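Long-range contacts in Tol-Pal system protein TolB (Acinetobacter baumannii, PDB 7MX5), which is the periplasmic component of the Tol-Pal system and probably helps outer-membrane invagination during cell division and the maintenance of outer-membrane integrity: residues A[171-176]-A[392-397]; A[301-306]-A[317-322]; A[347-352]-A[361-366]; A[369-374]-A[382-387]. All blocks are in the same frame, centred on the assembly; numbering follows the deposited sequence.

Contact 1: A[171-176]-A[392-397]; sequences PILSPA and VREPAW
Glu394 reaches across from strand 391-397 to the backbone of Ser174 and has more surface buried here than any other residue of the pair. Its CB lies 3.8 Å from Pro175 CD, the two side chains crossing at about a right angle, and beyond CG the chain runs out extended, which carries the carboxylate past the proline. There Ser174 N donates to Glu394 OE1 in a nearly straight bond (3.1 Å, 174° at the hydrogen), while Ser174 OG donates to Glu394 OE2 at 3.0 Å. Both donors come from above the carboxylate plane, not from within it. A water bonded to Ile172 O also gives a hydrogen bond of 2.6 Å to Glu394 OE1. Pro175 supplies the second large surface: the CD and CG side of its ring meets the Glu394 carbonyl oxygen, CD lying 3.5 Å from Glu394 O. Farther along, the methyl of Ala396 sits 3.4 Å from Pro175 O. The two strands run nearly parallel, 6.5 Å between axes, without a beta bridge; each is the innermost strand of its own four-stranded blade in a six-bladed beta-propeller, next to the central channel. Arg141 adds a long, weak ion pair to Glu394 OE1. Neighbouring blades are thus joined here by a side chain and water instead of sheet hydrogen bonds, and the donors gathered at the carboxylate would be expected to stabilise its charged form.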
# COMPACT_ATOMS: atom_id res chain seq x y z
N PRO A 171 -4.62 -7.53 21.50
CA PRO A 171 -4.85 -7.27 20.07
C PRO A 171 -4.66 -5.81 19.68
O PRO A 171 -5.12 -4.90 20.37
CB PRO A 171 -6.31 -7.71 19.86
CG PRO A 171 -6.59 -8.68 20.95
CD PRO A 171 -5.64 -8.41 22.08
N ILE A 172 -3.95 -5.60 18.57
CA ILE A 172 -3.87 -4.32 17.89
C ILE A 172 -4.41 -4.53 16.48
O ILE A 172 -3.88 -5.35 15.73
CB ILE A 172 -2.43 -3.78 17.85
CG1 ILE A 172 -1.95 -3.41 19.26
CG2 ILE A 172 -2.34 -2.57 16.93
CD1 ILE A 172 -0.47 -3.10 19.33
N LEU A 173 -5.47 -3.79 16.14
CA LEU A 173 -6.21 -4.06 14.91
C LEU A 173 -6.39 -2.79 14.09
O LEU A 173 -6.43 -1.68 14.62
CB LEU A 173 -7.59 -4.66 15.21
CG LEU A 173 -7.68 -5.72 16.31
CD1 LEU A 173 -9.13 -5.92 16.73
CD2 LEU A 173 -7.06 -7.03 15.85
N SER A 174 -6.49 -2.99 12.77
CA SER A 174 -6.93 -1.99 11.80
C SER A 174 -6.11 -0.71 11.83
O SER A 174 -6.61 0.33 12.28
CB SER A 174 -8.41 -1.67 12.01
OG SER A 174 -9.20 -2.84 12.00
N PRO A 175 -4.86 -0.73 11.36
CA PRO A 175 -4.13 0.53 11.19
C PRO A 175 -4.71 1.33 10.03
O PRO A 175 -4.95 0.79 8.95
CB PRO A 175 -2.69 0.08 10.91
CG PRO A 175 -2.67 -1.41 11.00
CD PRO A 175 -4.07 -1.90 10.95
N ALA A 176 -4.94 2.62 10.27
CA ALA A 176 -5.52 3.51 9.27
C ALA A 176 -4.67 4.76 9.16
O ALA A 176 -4.32 5.37 10.18
CB ALA A 176 -6.96 3.87 9.63
N VAL A 392 1.34 -11.76 9.20
CA VAL A 392 1.20 -10.33 8.95
C VAL A 392 -0.24 -10.07 8.53
O VAL A 392 -0.77 -10.76 7.64
CB VAL A 392 2.18 -9.85 7.87
CG1 VAL A 392 2.58 -8.41 8.14
CG2 VAL A 392 3.40 -10.75 7.82
N ARG A 393 -0.88 -9.09 9.16
CA ARG A 393 -2.30 -8.84 8.95
C ARG A 393 -2.56 -7.35 8.80
O ARG A 393 -1.80 -6.51 9.28
CB ARG A 393 -3.15 -9.41 10.09
CG ARG A 393 -2.80 -10.83 10.50
CD ARG A 393 -3.52 -11.83 9.62
NE ARG A 393 -4.92 -11.47 9.44
CZ ARG A 393 -5.94 -12.10 10.00
NH1 ARG A 393 -5.75 -13.14 10.80
NH2 ARG A 393 -7.18 -11.68 9.77
N GLU A 394 -3.67 -7.05 8.12
CA GLU A 394 -4.26 -5.71 8.01
C GLU A 394 -3.26 -4.67 7.52
O GLU A 394 -2.91 -3.75 8.27
CB GLU A 394 -4.84 -5.29 9.36
CG GLU A 394 -6.29 -5.70 9.56
CD GLU A 394 -6.72 -5.67 11.02
OE1 GLU A 394 -5.85 -5.85 11.90
OE2 GLU A 394 -7.92 -5.48 11.29
N PRO A 395 -2.80 -4.76 6.28
CA PRO A 395 -1.90 -3.74 5.75
C PRO A 395 -2.66 -2.47 5.36
O PRO A 395 -3.86 -2.49 5.08
CB PRO A 395 -1.28 -4.41 4.52
CG PRO A 395 -2.34 -5.34 4.05
CD PRO A 395 -3.05 -5.83 5.29
N ALA A 396 -1.92 -1.36 5.35
CA ALA A 396 -2.49 -0.07 4.97
C ALA A 396 -1.40 0.75 4.29
O ALA A 396 -0.49 1.24 4.97
CB ALA A 396 -3.07 0.66 6.18
N TRP A 397 -1.50 0.89 2.97
CA TRP A 397 -0.53 1.68 2.23
C TRP A 397 -0.72 3.16 2.52
O TRP A 397 -1.83 3.69 2.40
CB TRP A 397 -0.68 1.41 0.73
CG TRP A 397 0.60 1.50 -0.05
CD1 TRP A 397 1.52 2.51 -0.00
CD2 TRP A 397 1.10 0.55 -1.00
NE1 TRP A 397 2.56 2.24 -0.86
CE2 TRP A 397 2.32 1.05 -1.48
CE3 TRP A 397 0.63 -0.67 -1.48
CZ2 TRP A 397 3.08 0.36 -2.43
CZ3 TRP A 397 1.38 -1.35 -2.42
CH2 TRP A 397 2.60 -0.83 -2.89
O HOH W 1 -4.11 -7.07 13.47
O HOH W 2 -5.66 -1.83 8.14

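Contact 2: A[301-306]-A[317-322]; sequences GSFNAR and ALVHRP
With CG of Asn304 set opposite its own carbonyl carbon (chi1 -61°) and CG of His320 opposite its backbone N (chi1 -175°), these two side chains lie side by side and point the same way. Asn304 OD1 meets the imidazole at its edge and accepts from His320 ND1; at 2.5 Å the bond is very short, and its exact length is doubtful. Amide and ring planes are turned 54° apart. The amide has further grips, since Asn304 ND2 donates to Lys300 O and Gln283 OE1. On the other side of the hairpin, Phe303 swings its ring beside Val319, whose CG1 touches the ring edge 3.6 Å from Phe303 CE1. Arg321 slants across Phe303, its CB 3.4 Å from Phe303 CB, while its guanidinium is 5.2 Å, CZ to ring centroid, from Phe303, at most a weak cation-pi attraction. Between these layers the antiparallel ladder runs through the hydrogen-bonded pair Ala305 and Val319, with Val319 N 2.7 Å from Ala305 O, and is extended by Arg321 N giving to Phe303 O at 3.0 Å. Strand 304-309 is the innermost strand of its propeller blade and strand 315-320 the next one out. On one side, Asn304 would be expected to favour the proton on His320 ND1 and limit the imidazole's rotation; on the other, Phe303 meets Val319 and lies near Arg306 and Arg321.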
# COMPACT_ATOMS: atom_id res chain seq x y z
N GLY A 301 -21.74 -12.21 -7.77
CA GLY A 301 -21.41 -13.17 -6.73
C GLY A 301 -22.29 -13.05 -5.50
O GLY A 301 -23.14 -12.18 -5.37
N SER A 302 -22.05 -13.97 -4.57
CA SER A 302 -22.78 -14.03 -3.32
C SER A 302 -22.04 -13.40 -2.15
O SER A 302 -22.54 -13.41 -1.03
CB SER A 302 -23.11 -15.49 -2.97
OG SER A 302 -22.06 -16.35 -3.39
N PHE A 303 -20.85 -12.84 -2.39
CA PHE A 303 -20.04 -12.29 -1.32
C PHE A 303 -19.12 -11.22 -1.89
O PHE A 303 -18.24 -11.53 -2.70
CB PHE A 303 -19.23 -13.39 -0.62
CG PHE A 303 -18.48 -12.92 0.60
CD1 PHE A 303 -17.24 -12.31 0.47
CD2 PHE A 303 -19.00 -13.12 1.86
CE1 PHE A 303 -16.54 -11.89 1.59
CE2 PHE A 303 -18.31 -12.70 2.99
CZ PHE A 303 -17.08 -12.09 2.85
N ASN A 304 -19.32 -9.98 -1.46
CA ASN A 304 -18.43 -8.87 -1.77
C ASN A 304 -18.31 -8.01 -0.53
O ASN A 304 -19.32 -7.52 -0.02
CB ASN A 304 -18.95 -8.05 -2.96
CG ASN A 304 -19.05 -8.86 -4.23
OD1 ASN A 304 -18.13 -8.88 -5.05
ND2 ASN A 304 -20.19 -9.53 -4.41
N ALA A 305 -17.10 -7.85 -0.02
CA ALA A 305 -16.92 -7.19 1.27
C ALA A 305 -15.51 -6.61 1.35
O ALA A 305 -14.66 -6.87 0.51
CB ALA A 305 -17.17 -8.16 2.42
N ARG A 306 -15.30 -5.81 2.40
CA ARG A 306 -13.99 -5.25 2.73
C ARG A 306 -13.44 -4.43 1.57
O ARG A 306 -12.29 -4.59 1.15
CB ARG A 306 -13.01 -6.34 3.15
CG ARG A 306 -13.23 -6.87 4.57
CD ARG A 306 -14.34 -7.92 4.62
NE ARG A 306 -15.15 -7.80 5.83
CZ ARG A 306 -16.17 -8.60 6.12
NH1 ARG A 306 -16.53 -9.59 5.33
NH2 ARG A 306 -16.85 -8.39 7.25
N ALA A 317 -10.83 -2.11 -4.46
CA ALA A 317 -10.23 -3.38 -4.08
C ALA A 317 -11.06 -3.99 -2.96
O ALA A 317 -11.33 -3.34 -1.95
CB ALA A 317 -8.78 -3.20 -3.63
N LEU A 318 -11.47 -5.25 -3.14
CA LEU A 318 -12.41 -5.87 -2.23
C LEU A 318 -12.10 -7.35 -2.10
O LEU A 318 -11.23 -7.89 -2.78
CB LEU A 318 -13.85 -5.68 -2.71
CG LEU A 318 -14.24 -6.39 -4.01
CD1 LEU A 318 -15.68 -6.84 -3.97
CD2 LEU A 318 -14.00 -5.49 -5.22
N VAL A 319 -12.82 -8.00 -1.19
CA VAL A 319 -12.77 -9.45 -1.02
C VAL A 319 -14.00 -10.04 -1.70
O VAL A 319 -15.14 -9.70 -1.35
CB VAL A 319 -12.72 -9.84 0.47
CG1 VAL A 319 -13.10 -11.30 0.65
CG2 VAL A 319 -11.34 -9.57 1.03
N HIS A 320 -13.77 -10.90 -2.69
CA HIS A 320 -14.82 -11.46 -3.52
C HIS A 320 -14.83 -12.97 -3.36
O HIS A 320 -13.78 -13.61 -3.41
CB HIS A 320 -14.62 -11.07 -4.98
CG HIS A 320 -15.72 -11.52 -5.89
ND1 HIS A 320 -16.89 -10.79 -6.06
CD2 HIS A 320 -15.83 -12.60 -6.69
CE1 HIS A 320 -17.67 -11.42 -6.92
NE2 HIS A 320 -17.06 -12.52 -7.32
N ARG A 321 -16.02 -13.54 -3.17
CA ARG A 321 -16.18 -14.98 -2.95
C ARG A 321 -17.29 -15.52 -3.84
O ARG A 321 -18.47 -15.46 -3.48
CB ARG A 321 -16.48 -15.28 -1.48
CG ARG A 321 -15.63 -16.39 -0.89
CD ARG A 321 -16.47 -17.56 -0.43
NE ARG A 321 -17.38 -17.20 0.65
CZ ARG A 321 -17.34 -17.73 1.87
NH1 ARG A 321 -16.44 -18.64 2.20
NH2 ARG A 321 -18.23 -17.34 2.78
N PRO A 322 -16.95 -16.05 -5.01
CA PRO A 322 -17.93 -16.85 -5.76
C PRO A 322 -18.32 -18.07 -4.95
O PRO A 322 -17.47 -18.79 -4.43
CB PRO A 322 -17.19 -17.23 -7.05
CG PRO A 322 -15.89 -16.51 -7.05
CD PRO A 322 -15.66 -15.89 -5.71

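Contact 3: A[347-352]-A[361-366]; sequences LDESPS and VYATRE
Leu347 lies across the strand 361-366, with one methyl on its backbone and the other on an arginine. CD1 reaches Ala363 O at 3.5 Å and Ala363 CB at 3.8 Å, whereas CD2 sits over one face of the Arg365 guanidinium, 3.8 Å from Arg365 NE and away from the centre of the group. Arg365 is stretched out from CG to NE, which lifts its flat end up to the leucine. At the far end of the contact, Ser352 and Val361 form an antiparallel hydrogen-bonded pair: Ser352 N gives to Val361 O and Val361 N to Ser352 O, each 2.9 Å long. Between these ends the loop bows off the strand, and two waters fill in. One donates to both Leu347 O and Ala363 O; the other accepts from Ala363 N at 2.7 Å and donates to Ser350 O. Outside this layer, an inverse gamma turn centred on Asp348 bends the loop, and Glu349, its OE2 3.6 Å from the Ala363 methyl, turns its carboxylate to strand 391-397, with OE1 in a salt bridge to Arg393 NH2 and OE2 probably accepting from Glu394 N. Ser352 OG takes the Trp397 N-H, Arg365 NH2 pairs with Glu391, Asp348 pairs with Arg306, and Ser350 OG binds Arg306 O. This loop leads into the innermost strand of the last propeller blade, and most of its polar side chains reach the two flanking blades. Water completes what the short beta pairing leaves undone, while Arg393 probably keeps buried Glu349 ionised.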
# COMPACT_ATOMS: atom_id res chain seq x y z
N LEU A 347 -7.55 -14.88 3.62
CA LEU A 347 -8.07 -14.08 4.72
C LEU A 347 -9.16 -13.15 4.22
O LEU A 347 -8.98 -12.45 3.22
CB LEU A 347 -6.95 -13.27 5.38
CG LEU A 347 -5.81 -14.10 5.99
CD1 LEU A 347 -4.68 -13.20 6.46
CD2 LEU A 347 -6.33 -14.96 7.13
N ASP A 348 -10.29 -13.15 4.93
CA ASP A 348 -11.37 -12.19 4.68
C ASP A 348 -10.97 -10.87 5.34
O ASP A 348 -11.42 -10.52 6.43
CB ASP A 348 -12.69 -12.73 5.21
CG ASP A 348 -13.83 -11.74 5.05
OD1 ASP A 348 -13.87 -11.03 4.02
OD2 ASP A 348 -14.70 -11.67 5.95
N GLU A 349 -10.10 -10.14 4.65
CA GLU A 349 -9.47 -8.95 5.20
C GLU A 349 -9.32 -7.90 4.11
O GLU A 349 -9.16 -8.23 2.93
CB GLU A 349 -8.11 -9.29 5.81
CG GLU A 349 -7.50 -8.21 6.68
CD GLU A 349 -6.61 -8.78 7.77
OE1 GLU A 349 -7.15 -9.34 8.75
OE2 GLU A 349 -5.38 -8.69 7.64
N SER A 350 -9.37 -6.64 4.52
CA SER A 350 -9.39 -5.54 3.56
C SER A 350 -8.05 -5.43 2.83
O SER A 350 -7.00 -5.49 3.48
CB SER A 350 -9.71 -4.23 4.27
OG SER A 350 -10.36 -3.32 3.39
N PRO A 351 -8.05 -5.27 1.52
CA PRO A 351 -6.82 -4.92 0.80
C PRO A 351 -6.56 -3.42 0.92
O PRO A 351 -7.30 -2.69 1.58
CB PRO A 351 -7.12 -5.33 -0.65
CG PRO A 351 -8.56 -5.80 -0.68
CD PRO A 351 -9.20 -5.40 0.61
N SER A 352 -5.49 -2.97 0.27
CA SER A 352 -5.11 -1.57 0.33
C SER A 352 -4.45 -1.16 -0.97
O SER A 352 -3.48 -1.80 -1.40
CB SER A 352 -4.18 -1.29 1.52
OG SER A 352 -4.21 0.08 1.89
N VAL A 361 -1.93 -4.18 -1.85
CA VAL A 361 -1.37 -5.04 -0.82
C VAL A 361 -2.51 -5.69 -0.05
O VAL A 361 -3.58 -5.11 0.14
CB VAL A 361 -0.43 -4.25 0.13
CG1 VAL A 361 -1.20 -3.22 0.93
CG2 VAL A 361 0.33 -5.20 1.05
N TYR A 362 -2.28 -6.93 0.38
CA TYR A 362 -3.27 -7.69 1.12
C TYR A 362 -2.56 -8.76 1.93
O TYR A 362 -1.41 -9.11 1.65
CB TYR A 362 -4.32 -8.31 0.19
CG TYR A 362 -3.76 -9.30 -0.81
CD1 TYR A 362 -3.08 -8.86 -1.94
CD2 TYR A 362 -3.89 -10.66 -0.61
CE1 TYR A 362 -2.56 -9.76 -2.86
CE2 TYR A 362 -3.37 -11.57 -1.52
CZ TYR A 362 -2.71 -11.11 -2.64
OH TYR A 362 -2.19 -12.01 -3.55
N ALA A 363 -3.26 -9.27 2.93
CA ALA A 363 -2.73 -10.31 3.81
C ALA A 363 -3.30 -11.66 3.40
O ALA A 363 -4.51 -11.80 3.21
CB ALA A 363 -3.07 -10.01 5.27
N THR A 364 -2.42 -12.65 3.28
CA THR A 364 -2.82 -14.00 2.89
C THR A 364 -1.87 -14.99 3.54
O THR A 364 -1.02 -14.62 4.36
CB THR A 364 -2.84 -14.14 1.36
OG1 THR A 364 -3.21 -15.48 1.01
CG2 THR A 364 -1.47 -13.84 0.78
N ARG A 365 -2.02 -16.27 3.19
CA ARG A 365 -1.18 -17.33 3.73
C ARG A 365 -0.74 -18.25 2.60
O ARG A 365 -1.57 -18.74 1.83
CB ARG A 365 -1.93 -18.14 4.80
CG ARG A 365 -2.20 -17.38 6.09
CD ARG A 365 -3.20 -18.12 6.96
NE ARG A 365 -3.57 -17.34 8.14
CZ ARG A 365 -4.39 -17.78 9.09
NH1 ARG A 365 -4.94 -18.98 9.03
NH2 ARG A 365 -4.66 -16.98 10.12
N GLU A 366 0.57 -18.48 2.51
CA GLU A 366 1.15 -19.38 1.52
C GLU A 366 2.03 -20.38 2.26
O GLU A 366 2.96 -19.98 2.98
CB GLU A 366 1.96 -18.61 0.47
CG GLU A 366 2.03 -19.29 -0.88
CD GLU A 366 2.52 -18.36 -1.97
OE1 GLU A 366 1.83 -17.37 -2.26
OE2 GLU A 366 3.60 -18.62 -2.53
O HOH W 3 -6.89 -10.90 1.93
O HOH W 4 -5.59 -8.01 3.48

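Contact 4: A[369-374]-A[382-387]; sequences RGLLSI and RMNLPS
Arg369 sets one face of its guanidinium on Pro386, with Pro386 CB over its centre, 3.4 Å from Arg369 CZ. A bend at chi3 (-62°) folds the arginine down onto the proline, and Arg369 NH2 is held there by a salt bridge to Glu6. Next along the same face, Leu371 packs on Pro386 through its base, CB 3.5 Å from Pro386 CA, and turns CD1 toward the Asn384 amide. Then comes a polar bump: Ser373 OG donates to Asn384 OD1 at 2.6 Å, nearly along the C=O axis. The opposite face is wholly apolar. Ile374 sends CD1 into the notch between two neighbours on the partner strand, 3.7 Å from Met383 CE and 3.6 Å from Leu385 CD2, lying alongside the methionine and slanting past the leucine. Leu372 and Leu385 meet at their bases, CB to CB 3.8 Å. Beneath, backbone bonds pair Leu372 with Leu385 and Ile374 with Met383, as in an antiparallel hairpin. These are the outer strands of the last propeller blade, and strand 6-9 extends the sheet beyond 382-386. Leu372 and Ile374 lie against Val392, Pro395 and Trp397 of strand 391-397, whereas Met383 and Leu385 pack on the N-terminal segment at Leu5. Interlocking hydrocarbon on that side thus joins two blades, while on the other side the arginine's charge is matched by Glu6 and one of its faces covered by proline.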
# COMPACT_ATOMS: atom_id res chain seq x y z
N ARG A 369 3.26 -19.98 6.10
CA ARG A 369 3.66 -18.60 6.37
C ARG A 369 2.47 -17.66 6.26
O ARG A 369 1.70 -17.75 5.30
CB ARG A 369 4.76 -18.16 5.41
CG ARG A 369 6.13 -18.77 5.67
CD ARG A 369 7.24 -17.88 5.13
NE ARG A 369 7.15 -17.72 3.69
CZ ARG A 369 8.16 -17.35 2.91
NH1 ARG A 369 9.36 -17.10 3.41
NH2 ARG A 369 7.96 -17.23 1.60
N GLY A 370 2.32 -16.78 7.24
CA GLY A 370 1.41 -15.66 7.13
C GLY A 370 2.16 -14.46 6.58
O GLY A 370 3.12 -14.00 7.21
N LEU A 371 1.75 -13.95 5.43
CA LEU A 371 2.55 -12.98 4.70
C LEU A 371 1.68 -11.89 4.10
O LEU A 371 0.45 -12.02 4.01
CB LEU A 371 3.36 -13.67 3.59
CG LEU A 371 2.58 -14.55 2.61
CD1 LEU A 371 2.12 -13.76 1.39
CD2 LEU A 371 3.42 -15.74 2.18
N LEU A 372 2.33 -10.81 3.69
CA LEU A 372 1.73 -9.77 2.87
C LEU A 372 2.08 -10.02 1.41
O LEU A 372 3.19 -10.45 1.10
CB LEU A 372 2.21 -8.38 3.29
CG LEU A 372 1.74 -7.81 4.63
CD1 LEU A 372 2.06 -6.32 4.70
CD2 LEU A 372 0.26 -8.05 4.84
N SER A 373 1.12 -9.75 0.53
CA SER A 373 1.34 -9.88 -0.90
C SER A 373 0.99 -8.57 -1.59
O SER A 373 -0.03 -7.94 -1.26
CB SER A 373 0.50 -11.02 -1.50
OG SER A 373 1.20 -12.25 -1.43
N ILE A 374 1.83 -8.15 -2.53
CA ILE A 374 1.60 -6.95 -3.32
C ILE A 374 1.44 -7.39 -4.77
O ILE A 374 2.32 -8.06 -5.33
CB ILE A 374 2.74 -5.93 -3.17
CG1 ILE A 374 2.58 -5.15 -1.87
CG2 ILE A 374 2.76 -4.98 -4.36
CD1 ILE A 374 3.88 -4.67 -1.28
N ARG A 382 3.29 -10.37 -8.95
CA ARG A 382 3.10 -10.72 -7.55
C ARG A 382 4.38 -10.46 -6.78
O ARG A 382 5.48 -10.79 -7.25
CB ARG A 382 2.65 -12.17 -7.37
CG ARG A 382 1.54 -12.31 -6.34
CD ARG A 382 1.17 -13.75 -6.07
NE ARG A 382 0.32 -14.30 -7.12
CZ ARG A 382 0.63 -15.35 -7.86
NH1 ARG A 382 1.76 -16.01 -7.68
NH2 ARG A 382 -0.22 -15.76 -8.80
N MET A 383 4.23 -9.87 -5.60
CA MET A 383 5.32 -9.51 -4.72
C MET A 383 4.96 -9.99 -3.32
O MET A 383 3.87 -9.70 -2.83
CB MET A 383 5.56 -8.00 -4.74
CG MET A 383 7.00 -7.57 -4.74
SD MET A 383 7.16 -5.78 -4.86
CE MET A 383 6.98 -5.30 -3.14
N ASN A 384 5.86 -10.73 -2.69
CA ASN A 384 5.59 -11.34 -1.40
C ASN A 384 6.42 -10.69 -0.31
O ASN A 384 7.62 -10.45 -0.49
CB ASN A 384 5.86 -12.85 -1.43
CG ASN A 384 4.74 -13.63 -2.10
OD1 ASN A 384 3.58 -13.22 -2.06
ND2 ASN A 384 5.08 -14.75 -2.71
N LEU A 385 5.78 -10.40 0.82
CA LEU A 385 6.42 -9.85 2.01
C LEU A 385 6.20 -10.80 3.18
O LEU A 385 5.39 -10.52 4.08
CB LEU A 385 5.88 -8.46 2.34
CG LEU A 385 6.36 -7.23 1.56
CD1 LEU A 385 7.86 -7.02 1.75
CD2 LEU A 385 6.00 -7.30 0.09
N PRO A 386 6.88 -11.94 3.20
CA PRO A 386 6.70 -12.89 4.30
C PRO A 386 7.40 -12.44 5.57
O PRO A 386 8.36 -11.67 5.55
CB PRO A 386 7.32 -14.19 3.77
CG PRO A 386 7.66 -13.94 2.33
CD PRO A 386 7.78 -12.47 2.16
N SER A 387 6.88 -12.93 6.68
CA SER A 387 7.51 -12.75 7.98
C SER A 387 8.39 -13.94 8.31
O SER A 387 8.20 -15.05 7.79
CB SER A 387 6.45 -12.56 9.07
OG SER A 387 7.05 -12.21 10.31

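From the N terminus, strand 6-9 waits to join the sheet of contact 4, and strands 135-141, 150-156 and 163-168 form three strands of the first blade. Contact 1 opens at 171-176 and closes only at 392-397, 216 residues later, once the last strand has completed that first blade and shut the propeller ring. The other three contacts nest inside this loop, one after another: contact 2 closes the 304-320 hairpin, contact 3 the entry to the last blade, and contact 4 its outer hairpin. Contacts 3 and 4 share a sheet through neighbouring strands 359-366 and 369-376. Contact 3 touches all the others, whereas contact 2 stays clear of contacts 1 and 4.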